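Side-chain contacts in epsin 1 (Danio rerio, PDB 5LP0), which probably binds membranes rich in phosphatidylinositol 4,5-bisphosphate through its ENTH domain, bending them and promoting clathrin-coated pit formation during endocytosis: residues Trp21-Ser25 against Ser26-Glu30; Asn37-Ala40 against Phe41-Met45; Met47-Lys50 against Arg51-Asp54; Gln117-Thr120 against Leu121-Glu125; Glu130-Ile133 against His134-Thr138. All blocks are in the same frame, centred on the assembly; numbering follows the deposited sequence.

Interaction 1: Trp21-Ser25 against Ser26-Glu30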
loop_
_atom_site.group_PDB
_atom_site.type_symbol
_atom_site.label_atom_id
_atom_site.label_comp_id
_atom_site.label_asym_id
_atom_site.label_seq_id
_atom_site.Cartn_x
_atom_site.Cartn_y
_atom_site.Cartn_z
ATOM N N TRP A 21 -4.583 12.191 7.656
ATOM C CA TRP A 21 -5.793 11.386 7.783
ATOM C C TRP A 21 -5.813 10.392 6.626
ATOM O O TRP A 21 -5.090 10.572 5.636
ATOM C CB TRP A 21 -7.039 12.282 7.788
ATOM C CG TRP A 21 -7.177 13.192 6.588
ATOM C CD1 TRP A 21 -7.740 12.880 5.387
ATOM C CD2 TRP A 21 -6.750 14.561 6.486
ATOM N NE1 TRP A 21 -7.690 13.962 4.542
ATOM C CE2 TRP A 21 -7.083 15.005 5.189
ATOM C CE3 TRP A 21 -6.119 15.457 7.364
ATOM C CZ2 TRP A 21 -6.814 16.302 4.751
ATOM C CZ3 TRP A 21 -5.849 16.754 6.916
ATOM C CH2 TRP A 21 -6.193 17.156 5.624
ATOM N N GLY A 22 -6.613 9.337 6.739
ATOM C CA GLY A 22 -6.685 8.321 5.695
ATOM C C GLY A 22 -5.528 7.333 5.801
ATOM O O GLY A 22 -4.772 7.356 6.770
ATOM N N PRO A 23 -5.380 6.447 4.809
ATOM C CA PRO A 23 -6.289 6.389 3.656
ATOM C C PRO A 23 -7.703 5.955 4.027
ATOM O O PRO A 23 -7.892 5.100 4.908
ATOM C CB PRO A 23 -5.648 5.336 2.746
ATOM C CG PRO A 23 -4.726 4.550 3.624
ATOM C CD PRO A 23 -4.287 5.455 4.723
ATOM N N SER A 24 -8.683 6.543 3.355
ATOM C CA SER A 24 -10.071 6.166 3.546
ATOM C C SER A 24 -10.388 4.724 3.088
ATOM O O SER A 24 -9.954 4.272 2.023
ATOM C CB SER A 24 -10.971 7.119 2.775
ATOM O OG SER A 24 -12.186 6.469 2.467
ATOM N N SER A 25 -11.200 4.027 3.878
ATOM C CA SER A 25 -11.546 2.631 3.615
ATOM C C SER A 25 -12.380 2.461 2.355
ATOM O O SER A 25 -12.261 1.469 1.652
ATOM C CB SER A 25 -12.345 2.063 4.786
ATOM O OG SER A 25 -13.705 2.449 4.680
ATOM N N SER A 26 -13.251 3.420 2.074
ATOM C CA SER A 26 -14.072 3.320 0.868
ATOM C C SER A 26 -13.209 3.523 -0.385
ATOM O O SER A 26 -13.405 2.865 -1.414
ATOM C CB SER A 26 -15.224 4.326 0.900
ATOM O OG SER A 26 -14.747 5.658 0.930
ATOM N N LEU A 27 -12.232 4.419 -0.287
ATOM C CA LEU A 27 -11.338 4.660 -1.409
ATOM C C LEU A 27 -10.495 3.414 -1.608
ATOM O O LEU A 27 -10.300 2.947 -2.742
ATOM C CB LEU A 27 -10.457 5.878 -1.153
ATOM C CG LEU A 27 -9.434 6.228 -2.236
ATOM C CD1 LEU A 27 -10.072 6.326 -3.607
ATOM C CD2 LEU A 27 -8.723 7.545 -1.889
ATOM N N MET A 28 -10.018 2.846 -0.504
ATOM C CA MET A 28 -9.192 1.662 -0.607
ATOM C C MET A 28 -10.021 0.542 -1.240
ATOM O O MET A 28 -9.506 -0.216 -2.043
ATOM C CB MET A 28 -8.573 1.238 0.738
ATOM C CG MET A 28 -7.377 2.153 1.227
ATOM S SD MET A 28 -6.382 1.456 2.585
ATOM C CE MET A 28 -7.613 1.484 3.870
ATOM N N SER A 29 -11.310 0.448 -0.911
ATOM C CA SER A 29 -12.144 -0.590 -1.501
ATOM C C SER A 29 -12.281 -0.397 -3.009
ATOM O O SER A 29 -12.248 -1.358 -3.761
ATOM C CB SER A 29 -13.520 -0.608 -0.841
ATOM O OG SER A 29 -14.322 -1.637 -1.395
ATOM N N GLU A 30 -12.442 0.844 -3.445
ATOM C CA GLU A 30 -12.488 1.133 -4.874
ATOM C C GLU A 30 -11.207 0.664 -5.592
ATOM O O GLU A 30 -11.260 0.055 -6.659
ATOM C CB GLU A 30 -12.710 2.627 -5.115
ATOM C CG GLU A 30 -14.061 3.131 -4.654
ATOM C CD GLU A 30 -14.148 4.651 -4.617
ATOM O OE1 GLU A 30 -13.397 5.318 -5.358
ATOM O OE2 GLU A 30 -14.969 5.179 -3.837
#
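Ser24 OG gathers three donors from the two residues that follow Ser25. The hydroxyl of Ser26 gives it a hydrogen bond with 3.1 Å between Ser26 OG and Ser24 OG, while two backbone amides add weak bonds: Leu27 N reaches Ser24 OG at 3.4 Å, nearly straight at 168°, and Ser26 N approaches the same oxygen from a poorer angle. The hydroxyl can meet all three because it stands beside its own carbonyl carbon, turned away from the amide nitrogen (chi1 155°), which swings it over the first turn of the helix. The main chain of Ser24 takes part as well, since Met28 N donates to Ser24 O at 2.9 Å, and one residue on Ser29 N repeats the pattern with Ser25 O.

On another side of the turn Met28 folds back over the incoming loop. Its CG lies 3.4 Å from Ser24 O, and the thioether slants across the proline ring of Pro23. A cis peptide bond precedes Pro23, a kink in the loop just ahead of the helix. Further out, Pro23 rests on Ala15 and Thr67, and Met28 on Leu68 and Tyr71, so helices 8-15 and 59-75 back this corner. Serine accepting from the amides of the opening turn is a classic N-cap, here starting helix 25-34 of the ENTH domain.

Interaction 2: Asn37-Ala40 against Phe41-Met45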
loop_
_atom_site.group_PDB
_atom_site.type_symbol
_atom_site.label_atom_id
_atom_site.label_comp_id
_atom_site.label_asym_id
_atom_site.label_seq_id
_atom_site.Cartn_x
_atom_site.Cartn_y
_atom_site.Cartn_z
ATOM N N ASN A 37 -8.884 -5.338 -12.652
ATOM C CA ASN A 37 -8.873 -4.805 -14.012
ATOM C C ASN A 37 -7.406 -4.729 -14.432
ATOM O O ASN A 37 -6.620 -3.989 -13.826
ATOM C CB ASN A 37 -9.534 -3.424 -13.982
ATOM C CG ASN A 37 -9.534 -2.719 -15.316
ATOM O OD1 ASN A 37 -8.505 -2.582 -15.979
ATOM N ND2 ASN A 37 -10.702 -2.221 -15.697
ATOM N N VAL A 38 -6.993 -5.539 -15.388
ATOM C CA VAL A 38 -5.569 -5.725 -15.654
ATOM C C VAL A 38 -4.840 -4.396 -16.012
ATOM O O VAL A 38 -3.707 -4.119 -15.568
ATOM C CB VAL A 38 -5.352 -6.826 -16.729
ATOM C CG1 VAL A 38 -5.830 -6.351 -18.087
ATOM C CG2 VAL A 38 -3.906 -7.222 -16.785
ATOM N N VAL A 39 -5.519 -3.547 -16.777
ATOM C CA VAL A 39 -4.972 -2.237 -17.122
ATOM C C VAL A 39 -4.795 -1.347 -15.868
ATOM O O VAL A 39 -3.711 -0.766 -15.603
ATOM C CB VAL A 39 -5.843 -1.532 -18.195
ATOM C CG1 VAL A 39 -5.347 -0.118 -18.435
ATOM C CG2 VAL A 39 -5.833 -2.333 -19.497
ATOM N N ALA A 40 -5.865 -1.272 -15.083
ATOM C CA ALA A 40 -5.829 -0.501 -13.837
ATOM C C ALA A 40 -4.822 -1.076 -12.857
ATOM O O ALA A 40 -4.141 -0.303 -12.172
ATOM C CB ALA A 40 -7.197 -0.421 -13.202
ATOM N N PHE A 41 -4.678 -2.389 -12.797
ATOM C CA PHE A 41 -3.744 -3.045 -11.882
ATOM C C PHE A 41 -2.352 -2.499 -12.127
ATOM O O PHE A 41 -1.637 -2.166 -11.182
ATOM C CB PHE A 41 -3.757 -4.547 -12.110
ATOM C CG PHE A 41 -2.702 -5.292 -11.351
ATOM C CD1 PHE A 41 -2.965 -5.833 -10.096
ATOM C CD2 PHE A 41 -1.458 -5.485 -11.904
ATOM C CE1 PHE A 41 -1.989 -6.543 -9.404
ATOM C CE2 PHE A 41 -0.471 -6.176 -11.216
ATOM C CZ PHE A 41 -0.719 -6.688 -9.958
ATOM N N SER A 42 -1.927 -2.448 -13.387
ATOM C CA SER A 42 -0.605 -1.910 -13.662
ATOM C C SER A 42 -0.437 -0.459 -13.208
ATOM O O SER A 42 0.631 -0.089 -12.668
ATOM C CB SER A 42 -0.257 -2.050 -15.123
ATOM O OG SER A 42 0.103 -3.385 -15.366
ATOM N N GLU A 43 -1.446 0.367 -13.480
ATOM C CA GLU A 43 -1.408 1.776 -13.036
ATOM C C GLU A 43 -1.306 1.886 -11.505
ATOM O O GLU A 43 -0.538 2.710 -10.955
ATOM C CB GLU A 43 -2.642 2.534 -13.547
ATOM C CG GLU A 43 -2.717 2.667 -15.073
ATOM C CD GLU A 43 -4.113 3.055 -15.585
ATOM O OE1 GLU A 43 -5.103 2.944 -14.824
ATOM O OE2 GLU A 43 -4.218 3.485 -16.763
ATOM N N ILE A 44 -2.036 1.026 -10.801
ATOM C CA ILE A 44 -2.153 1.096 -9.347
ATOM C C ILE A 44 -0.819 0.684 -8.763
ATOM O O ILE A 44 -0.231 1.400 -7.964
ATOM C CB ILE A 44 -3.277 0.167 -8.850
ATOM C CG1 ILE A 44 -4.620 0.807 -9.152
ATOM C CG2 ILE A 44 -3.141 -0.133 -7.318
ATOM C CD1 ILE A 44 -5.790 -0.155 -9.085
ATOM N N MET A 45 -0.291 -0.430 -9.204
ATOM C CA MET A 45 0.896 -0.979 -8.606
ATOM C C MET A 45 2.078 -0.069 -8.881
ATOM O O MET A 45 2.900 0.169 -7.987
ATOM C CB MET A 45 1.159 -2.382 -9.120
ATOM C CG MET A 45 0.108 -3.369 -8.640
ATOM S SD MET A 45 -0.083 -3.593 -6.848
ATOM C CE MET A 45 1.408 -4.522 -6.461
HETATM O O HOH W 1 -1.512 -5.723 -15.526
#
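Asn37 O takes the amide of Phe41 at 2.7 Å from Phe41 N, almost in line with the carbonyl bond, and the side chain of the same asparagine caps the turn through Ala40 N, 3.1 Å from Asn37 OD1. That second bond is straight at hydrogen (175°), yet the amide sits well above the plane of the carboxamide. Further along, Ile44 N donates to Ala40 O at 2.8 Å and Ser42 N to Val38 O at 3.3 Å. A water gives Val38 O a further hydrogen bond and also bonds Ser42 OG, tying a hydroxyl to the carbonyl one turn back.

Side chains pack around this frame. Ile44 lays CG1 against Ala40 O, 3.3 Å away, while Glu43 runs extended alongside Val39 and brings its OE2 to 4.1 Å from Val39 CG1; the other carboxylate oxygen, OE1, is hydrogen-bonded to Ser6. With CG trans to N (chi1 172°), the Phe41 ring leads off toward helix 78-86, where Arg79 makes a cation-pi contact with it. Ile44 faces helices 8-15 and 25-34. Asn37 is thus an asparagine N-cap, opening helix 38-51 of the all-helical ENTH domain.

Interaction 3: Met47-Lys50 against Arg51-Asp54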
loop_
_atom_site.group_PDB
_atom_site.type_symbol
_atom_site.label_atom_id
_atom_site.label_comp_id
_atom_site.label_asym_id
_atom_site.label_seq_id
_atom_site.Cartn_x
_atom_site.Cartn_y
_atom_site.Cartn_z
ATOM N N MET A 47 2.092 3.160 -9.210
ATOM C CA MET A 47 1.987 4.301 -8.312
ATOM C C MET A 47 2.288 3.920 -6.860
ATOM O O MET A 47 2.916 4.679 -6.126
ATOM C CB MET A 47 0.615 4.961 -8.448
ATOM C CG MET A 47 0.561 6.339 -7.790
ATOM S SD MET A 47 1.648 7.534 -8.630
ATOM C CE MET A 47 2.670 8.145 -7.290
ATOM N N VAL A 48 1.884 2.742 -6.422
ATOM C CA VAL A 48 2.155 2.332 -5.058
ATOM C C VAL A 48 3.654 2.158 -4.852
ATOM O O VAL A 48 4.202 2.638 -3.841
ATOM C CB VAL A 48 1.371 1.045 -4.665
ATOM C CG1 VAL A 48 1.764 0.609 -3.253
ATOM C CG2 VAL A 48 -0.149 1.274 -4.700
ATOM N N TRP A 49 4.346 1.487 -5.758
ATOM C CA TRP A 49 5.796 1.315 -5.658
ATOM C C TRP A 49 6.522 2.653 -5.682
ATOM O O TRP A 49 7.510 2.837 -4.943
ATOM C CB TRP A 49 6.347 0.381 -6.748
ATOM C CG TRP A 49 5.861 -1.053 -6.674
ATOM C CD1 TRP A 49 5.179 -1.731 -7.647
ATOM C CD2 TRP A 49 6.037 -1.983 -5.589
ATOM N NE1 TRP A 49 4.912 -3.003 -7.227
ATOM C CE2 TRP A 49 5.417 -3.189 -5.969
ATOM C CE3 TRP A 49 6.659 -1.911 -4.338
ATOM C CZ2 TRP A 49 5.386 -4.320 -5.137
ATOM C CZ3 TRP A 49 6.631 -3.021 -3.510
ATOM C CH2 TRP A 49 6.002 -4.221 -3.916
ATOM N N LYS A 50 6.025 3.612 -6.457
ATOM C CA LYS A 50 6.616 4.943 -6.453
ATOM C C LYS A 50 6.480 5.591 -5.081
ATOM O O LYS A 50 7.448 6.133 -4.548
ATOM C CB LYS A 50 5.954 5.824 -7.497
ATOM C CG LYS A 50 6.386 5.503 -8.932
ATOM C CD LYS A 50 5.691 6.412 -9.954
ATOM C CE LYS A 50 6.047 6.028 -11.410
ATOM N NZ LYS A 50 5.222 6.802 -12.372
ATOM N N ARG A 51 5.299 5.524 -4.475
ATOM C CA ARG A 51 5.088 6.149 -3.178
ATOM C C ARG A 51 5.931 5.441 -2.111
ATOM O O ARG A 51 6.448 6.084 -1.204
ATOM C CB ARG A 51 3.594 6.135 -2.821
ATOM C CG ARG A 51 2.761 7.131 -3.675
ATOM C CD ARG A 51 2.918 8.538 -3.085
ATOM N NE ARG A 51 2.754 9.701 -3.977
ATOM C CZ ARG A 51 1.719 10.542 -3.956
ATOM N NH1 ARG A 51 0.672 10.312 -3.184
ATOM N NH2 ARG A 51 1.699 11.601 -4.757
ATOM N N LEU A 52 6.129 4.134 -2.258
ATOM C CA LEU A 52 6.952 3.357 -1.342
ATOM C C LEU A 52 8.448 3.677 -1.457
ATOM O O LEU A 52 9.235 3.256 -0.604
ATOM C CB LEU A 52 6.741 1.854 -1.588
ATOM C CG LEU A 52 5.418 1.268 -1.086
ATOM C CD1 LEU A 52 5.269 -0.152 -1.584
ATOM C CD2 LEU A 52 5.285 1.295 0.443
ATOM N N ASN A 53 8.813 4.431 -2.490
ATOM C CA ASN A 53 10.203 4.787 -2.780
ATOM C C ASN A 53 10.478 6.285 -2.570
ATOM O O ASN A 53 11.517 6.792 -2.991
ATOM C CB ASN A 53 10.489 4.408 -4.247
ATOM C CG ASN A 53 11.966 4.380 -4.587
ATOM O OD1 ASN A 53 12.811 4.011 -3.763
ATOM N ND2 ASN A 53 12.286 4.761 -5.817
ATOM N N ASP A 54 9.561 6.980 -1.909
ATOM C CA ASP A 54 9.781 8.361 -1.452
ATOM C C ASP A 54 10.544 8.382 -0.122
ATOM O O ASP A 54 10.765 7.333 0.501
ATOM C CB ASP A 54 8.440 9.093 -1.358
ATOM C CG ASP A 54 7.912 9.529 -2.720
ATOM O OD1 ASP A 54 6.710 9.862 -2.802
ATOM O OD2 ASP A 54 8.697 9.557 -3.692
HETATM O O HOH W 2 9.397 7.806 -5.651
#
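Met47 and Arg51 meet one turn apart where helix 38-51 of the ENTH domain gives way to a type I beta turn, Arg51 to Asp54. The methionine leaves the backbone with CG on the carbonyl side (chi1 -166°) and then bends twice, which curls the methyl group back toward the arginine: Met47 CE lies 3.7 Å from Arg51 NE and 3.8 Å from Arg51 CG. Arg51 bends at its second torsion (chi2 -81°), so that its chain crosses the methionine at an angle and carries the guanidinium toward helix 8-15. There NH1 bonds to Thr16 OG1 and, weakly, to Arg13 O. Arg51 probably helps bind phosphatidylinositol 4,5-bisphosphate, as in a close relative, and the bonds to Thr16 and Arg13, with Met47 packed alongside, probably help to place this group.

Leu52 serves two neighbours with one methyl. Its CD1 lies alongside Val48 CG1, at 4.0 Å, and also approaches the indole, 3.6 Å from Trp49 CE3. The tryptophan points its ring nitrogen elsewhere, to Gln83, and packs beside Ala90 and Val91, while Leu52 reaches Ala65 and Met66 on helix 59-75.

The i to i+4 bonding of the backbone gives way gradually: Leu52 N still bonds to Val48 O, and Asn53 N donates to Lys50 O at 3.0 Å, coming from well above the carbonyl plane. Asp54 gives OD1 to His61, another probable lipid-binding residue, and OD2 to a water. That water donates twice, to Asp54 OD2 at 2.7 Å and to Lys50 O at 2.8 Å.

Interaction 4: Gln117-Thr120 against Leu121-Glu125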
loop_
_atom_site.group_PDB
_atom_site.type_symbol
_atom_site.label_atom_id
_atom_site.label_comp_id
_atom_site.label_asym_id
_atom_site.label_seq_id
_atom_site.Cartn_x
_atom_site.Cartn_y
_atom_site.Cartn_z
ATOM N N GLN A 117 6.146 -5.762 9.764
ATOM C CA GLN A 117 4.919 -6.558 9.785
ATOM C C GLN A 117 4.449 -6.975 8.396
ATOM O O GLN A 117 3.925 -8.082 8.216
ATOM C CB GLN A 117 3.801 -5.831 10.543
ATOM C CG GLN A 117 4.196 -5.434 11.959
ATOM C CD GLN A 117 4.551 -6.597 12.858
ATOM O OE1 GLN A 117 4.207 -7.751 12.599
ATOM N NE2 GLN A 117 5.179 -6.283 13.967
ATOM N N LEU A 118 4.627 -6.100 7.414
ATOM C CA LEU A 118 4.183 -6.413 6.074
ATOM C C LEU A 118 5.060 -7.498 5.470
ATOM O O LEU A 118 4.577 -8.359 4.755
ATOM C CB LEU A 118 4.158 -5.139 5.214
ATOM C CG LEU A 118 3.695 -5.213 3.762
ATOM C CD1 LEU A 118 2.341 -5.867 3.713
ATOM C CD2 LEU A 118 3.639 -3.829 3.129
ATOM N N VAL A 119 6.349 -7.493 5.790
ATOM C CA VAL A 119 7.254 -8.502 5.277
ATOM C C VAL A 119 6.897 -9.870 5.871
ATOM O O VAL A 119 6.840 -10.859 5.137
ATOM C CB VAL A 119 8.726 -8.169 5.608
ATOM C CG1 VAL A 119 9.617 -9.368 5.319
ATOM C CG2 VAL A 119 9.203 -6.956 4.799
ATOM N N THR A 120 6.645 -9.950 7.186
ATOM C CA THR A 120 6.290 -11.259 7.772
ATOM C C THR A 120 4.981 -11.807 7.189
ATOM O O THR A 120 4.866 -13.014 6.931
ATOM C CB THR A 120 6.235 -11.271 9.317
ATOM O OG1 THR A 120 5.123 -10.514 9.776
ATOM C CG2 THR A 120 7.507 -10.722 9.916
ATOM N N LEU A 121 4.014 -10.927 6.954
ATOM C CA LEU A 121 2.777 -11.342 6.301
ATOM C C LEU A 121 3.035 -11.912 4.904
ATOM O O LEU A 121 2.546 -12.990 4.565
ATOM C CB LEU A 121 1.833 -10.164 6.182
ATOM C CG LEU A 121 0.605 -10.431 5.314
ATOM C CD1 LEU A 121 -0.230 -11.589 5.865
ATOM C CD2 LEU A 121 -0.172 -9.160 5.255
ATOM N N LEU A 122 3.782 -11.177 4.080
ATOM C CA LEU A 122 4.016 -11.581 2.695
ATOM C C LEU A 122 4.762 -12.915 2.579
ATOM O O LEU A 122 4.563 -13.662 1.622
ATOM C CB LEU A 122 4.768 -10.487 1.927
ATOM C CG LEU A 122 3.892 -9.320 1.480
ATOM C CD1 LEU A 122 4.732 -8.143 1.049
ATOM C CD2 LEU A 122 2.969 -9.792 0.358
ATOM N N LYS A 123 5.595 -13.220 3.568
ATOM C CA LYS A 123 6.378 -14.450 3.527
ATOM C C LYS A 123 5.586 -15.695 3.955
ATOM O O LYS A 123 6.104 -16.806 3.866
ATOM C CB LYS A 123 7.656 -14.295 4.365
ATOM C CG LYS A 123 8.671 -13.303 3.766
ATOM C CD LYS A 123 9.917 -13.157 4.637
ATOM C CE LYS A 123 10.959 -12.235 4.012
ATOM N NZ LYS A 123 12.105 -11.995 4.951
ATOM N N ASP A 124 4.336 -15.521 4.382
ATOM C CA ASP A 124 3.552 -16.627 4.935
ATOM C C ASP A 124 2.219 -16.816 4.200
ATOM O O ASP A 124 1.254 -16.095 4.453
ATOM C CB ASP A 124 3.287 -16.376 6.420
ATOM C CG ASP A 124 2.820 -17.609 7.134
ATOM O OD1 ASP A 124 1.957 -18.311 6.580
ATOM O OD2 ASP A 124 3.317 -17.877 8.245
ATOM N N GLU A 125 2.163 -17.799 3.303
ATOM C CA GLU A 125 0.997 -17.969 2.438
ATOM C C GLU A 125 -0.251 -18.424 3.197
ATOM O O GLU A 125 -1.377 -18.050 2.835
ATOM C CB GLU A 125 1.344 -18.873 1.247
ATOM C CG GLU A 125 2.598 -18.381 0.517
ATOM C CD GLU A 125 2.604 -18.677 -0.976
ATOM O OE1 GLU A 125 1.524 -18.675 -1.603
ATOM O OE2 GLU A 125 3.703 -18.900 -1.527
#
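Leu118 with Leu122 and Val119 with Lys123 form local i to i+4 pairs along the last turn of helix 108-122, just before the chain turns into helix 125-139. On the side facing helix 89-92, buried Val119 and exposed Lys123 run side by side. The lysine is extended beyond CG, and its aliphatic chain lies along the valine so closely that Lys123 CE comes to 3.4 Å from Val119 CG1, tighter than ordinary van der Waals contact; the ammonium nitrogen follows at 3.6 Å from the same methyl. Nearer the backbone, Lys123 CG sits 3.3 Å from Val119 O, the carbonyl that also accepts from Lys123 N at 3.1 Å.

On the side facing helix 59-75, Leu118 and Leu122 point the same way, with Leu118 CG 4.1 Å from Leu122 CD1, and both reach Ile73. Leu121 packs on Leu128 and Glu131 of the following helix.

Past Leu122, Asp124 N bonds to Leu121 O at 3.1 Å, a three-residue step. Asp124 then accepts from Arg127 N through OD1, and the Arg127 guanidinium bonds to Thr120 OG1 across the junction. The aspartate is an N-cap, here opening helix 125-139 at the short helix-to-helix junction of the ENTH domain.

Interaction 5: Glu130-Ile133 against His134-Thr138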
loop_
_atom_site.group_PDB
_atom_site.type_symbol
_atom_site.label_atom_id
_atom_site.label_comp_id
_atom_site.label_asym_id
_atom_site.label_seq_id
_atom_site.Cartn_x
_atom_site.Cartn_y
_atom_site.Cartn_z
ATOM N N GLU A 130 -5.821 -16.724 5.546
ATOM C CA GLU A 130 -6.604 -16.362 6.731
ATOM C C GLU A 130 -6.978 -14.877 6.716
ATOM O O GLU A 130 -8.139 -14.467 7.017
ATOM C CB GLU A 130 -5.776 -16.681 7.990
ATOM C CG GLU A 130 -5.527 -18.179 8.187
ATOM C CD GLU A 130 -4.226 -18.523 8.915
ATOM O OE1 GLU A 130 -3.481 -17.616 9.360
ATOM O OE2 GLU A 130 -3.963 -19.736 9.045
ATOM N N GLU A 131 -5.982 -14.064 6.364
ATOM C CA GLU A 131 -6.145 -12.623 6.345
ATOM C C GLU A 131 -7.125 -12.276 5.245
ATOM O O GLU A 131 -7.915 -11.370 5.409
ATOM C CB GLU A 131 -4.816 -11.899 6.103
ATOM C CG GLU A 131 -3.824 -12.055 7.252
ATOM C CD GLU A 131 -4.140 -11.214 8.469
ATOM O OE1 GLU A 131 -5.018 -10.321 8.383
ATOM O OE2 GLU A 131 -3.488 -11.454 9.516
ATOM N N ARG A 132 -7.108 -13.006 4.136
ATOM C CA ARG A 132 -8.012 -12.698 3.026
ATOM C C ARG A 132 -9.468 -12.975 3.381
ATOM O O ARG A 132 -10.321 -12.182 3.091
ATOM C CB ARG A 132 -7.623 -13.483 1.786
ATOM C CG ARG A 132 -8.465 -13.174 0.573
ATOM C CD ARG A 132 -7.865 -13.818 -0.654
ATOM N NE ARG A 132 -8.576 -13.461 -1.869
ATOM C CZ ARG A 132 -8.379 -12.333 -2.542
ATOM N NH1 ARG A 132 -7.520 -11.425 -2.103
ATOM N NH2 ARG A 132 -9.066 -12.117 -3.638
ATOM N N ILE A 133 -9.747 -14.099 4.023
ATOM C CA ILE A 133 -11.116 -14.362 4.473
ATOM C C ILE A 133 -11.608 -13.239 5.383
ATOM O O ILE A 133 -12.704 -12.688 5.174
ATOM C CB ILE A 133 -11.188 -15.687 5.190
ATOM C CG1 ILE A 133 -11.081 -16.826 4.170
ATOM C CG2 ILE A 133 -12.520 -15.810 5.979
ATOM C CD1 ILE A 133 -10.951 -18.218 4.809
ATOM N N HIS A 134 -10.805 -12.889 6.385
ATOM C CA HIS A 134 -11.224 -11.820 7.294
ATOM C C HIS A 134 -11.381 -10.465 6.566
ATOM O O HIS A 134 -12.340 -9.720 6.788
ATOM C CB HIS A 134 -10.234 -11.697 8.453
ATOM C CG HIS A 134 -10.577 -10.606 9.425
ATOM N ND1 HIS A 134 -11.433 -10.798 10.486
ATOM C CD2 HIS A 134 -10.188 -9.309 9.483
ATOM C CE1 HIS A 134 -11.547 -9.670 11.169
ATOM N NE2 HIS A 134 -10.809 -8.750 10.578
ATOM N N ALA A 135 -10.468 -10.169 5.652
ATOM C CA ALA A 135 -10.469 -8.877 4.976
ATOM C C ALA A 135 -11.673 -8.762 4.035
ATOM O O ALA A 135 -12.271 -7.702 3.911
ATOM C CB ALA A 135 -9.189 -8.686 4.201
ATOM N N LEU A 136 -12.038 -9.861 3.386
ATOM C CA LEU A 136 -13.125 -9.846 2.416
ATOM C C LEU A 136 -14.431 -9.721 3.165
ATOM O O LEU A 136 -15.369 -9.103 2.688
ATOM C CB LEU A 136 -13.133 -11.098 1.527
ATOM C CG LEU A 136 -12.005 -11.168 0.491
ATOM C CD1 LEU A 136 -12.032 -12.454 -0.319
ATOM C CD2 LEU A 136 -12.055 -9.970 -0.469
ATOM N N LYS A 137 -14.494 -10.302 4.352
ATOM C CA LYS A 137 -15.660 -10.091 5.194
ATOM C C LYS A 137 -15.802 -8.634 5.645
ATOM O O LYS A 137 -16.907 -8.099 5.647
ATOM C CB LYS A 137 -15.631 -11.063 6.360
ATOM C CG LYS A 137 -15.789 -12.500 5.875
ATOM C CD LYS A 137 -15.496 -13.510 6.973
ATOM C CE LYS A 137 -16.540 -13.430 8.074
ATOM N NZ LYS A 137 -17.868 -13.732 7.484
ATOM N N THR A 138 -14.692 -7.982 5.985
ATOM C CA THR A 138 -14.739 -6.553 6.278
ATOM C C THR A 138 -15.246 -5.759 5.052
ATOM O O THR A 138 -16.105 -4.878 5.187
ATOM C CB THR A 138 -13.349 -6.047 6.724
ATOM O OG1 THR A 138 -12.934 -6.748 7.911
ATOM C CG2 THR A 138 -13.375 -4.538 7.006
#
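Arg132 lies against Leu136 one turn on along helix 125-139, the last helix of this all-helical structure, in an i to i+4 pairing. From CB the arginine runs straight: CG is anti to the amide nitrogen (chi1 -177°), and the chain stays extended as far as NE. CG is the first atom to meet the leucine, 3.7 Å from Leu136 CD1 and 4.1 Å from Leu136 CG. At Arg132 NE the methyl Leu136 CD1 is still near, at 3.9 Å, and it lies over one face of the guanidinium, so an apolar group shields part of a charged plane; NE also has a long, weak ion pair with Glu78. At the tip, NH1 bonds to Gly76 O and NH2 makes a weak bond to Tyr36 OH. The Gly76 bond ties the guanidinium to the loop after helix 59-75.

A second pairing lies beside the first, where Ile133 and Lys137 point the same way and CG2 of the isoleucine comes near the lysine CD. Glu131 meanwhile forms a salt bridge with Lys74, and Ala135 touches the same lysine, joining this helix to helix 59-75. Regular backbone bonds run beneath, and the Leu136 side chain folds close over one acceptor, with Leu136 CG 3.3 Å from Arg132 O.

How the interactions relate
The five contacts come in series along one chain, each a local pairing along a helix or at its end. Interaction 1 starts helix 25-34; interactions 2 and 3 lie at the start and end of helix 38-51, their centres 14 Å apart; interaction 4 closes helix 108-122, and interaction 5 sits in helix 125-139. Only interactions 4 and 5 touch without adjoining in sequence, Leu121 CD1 meeting Glu131 CG at 3.9 Å. Interactions 3 and 5 are the farthest apart, about 25 Å between centres, on opposite sides of the chain's centre. Interaction 3 holds Arg51 of the probable lipid site, whereas interaction 5 is surface packing far from it.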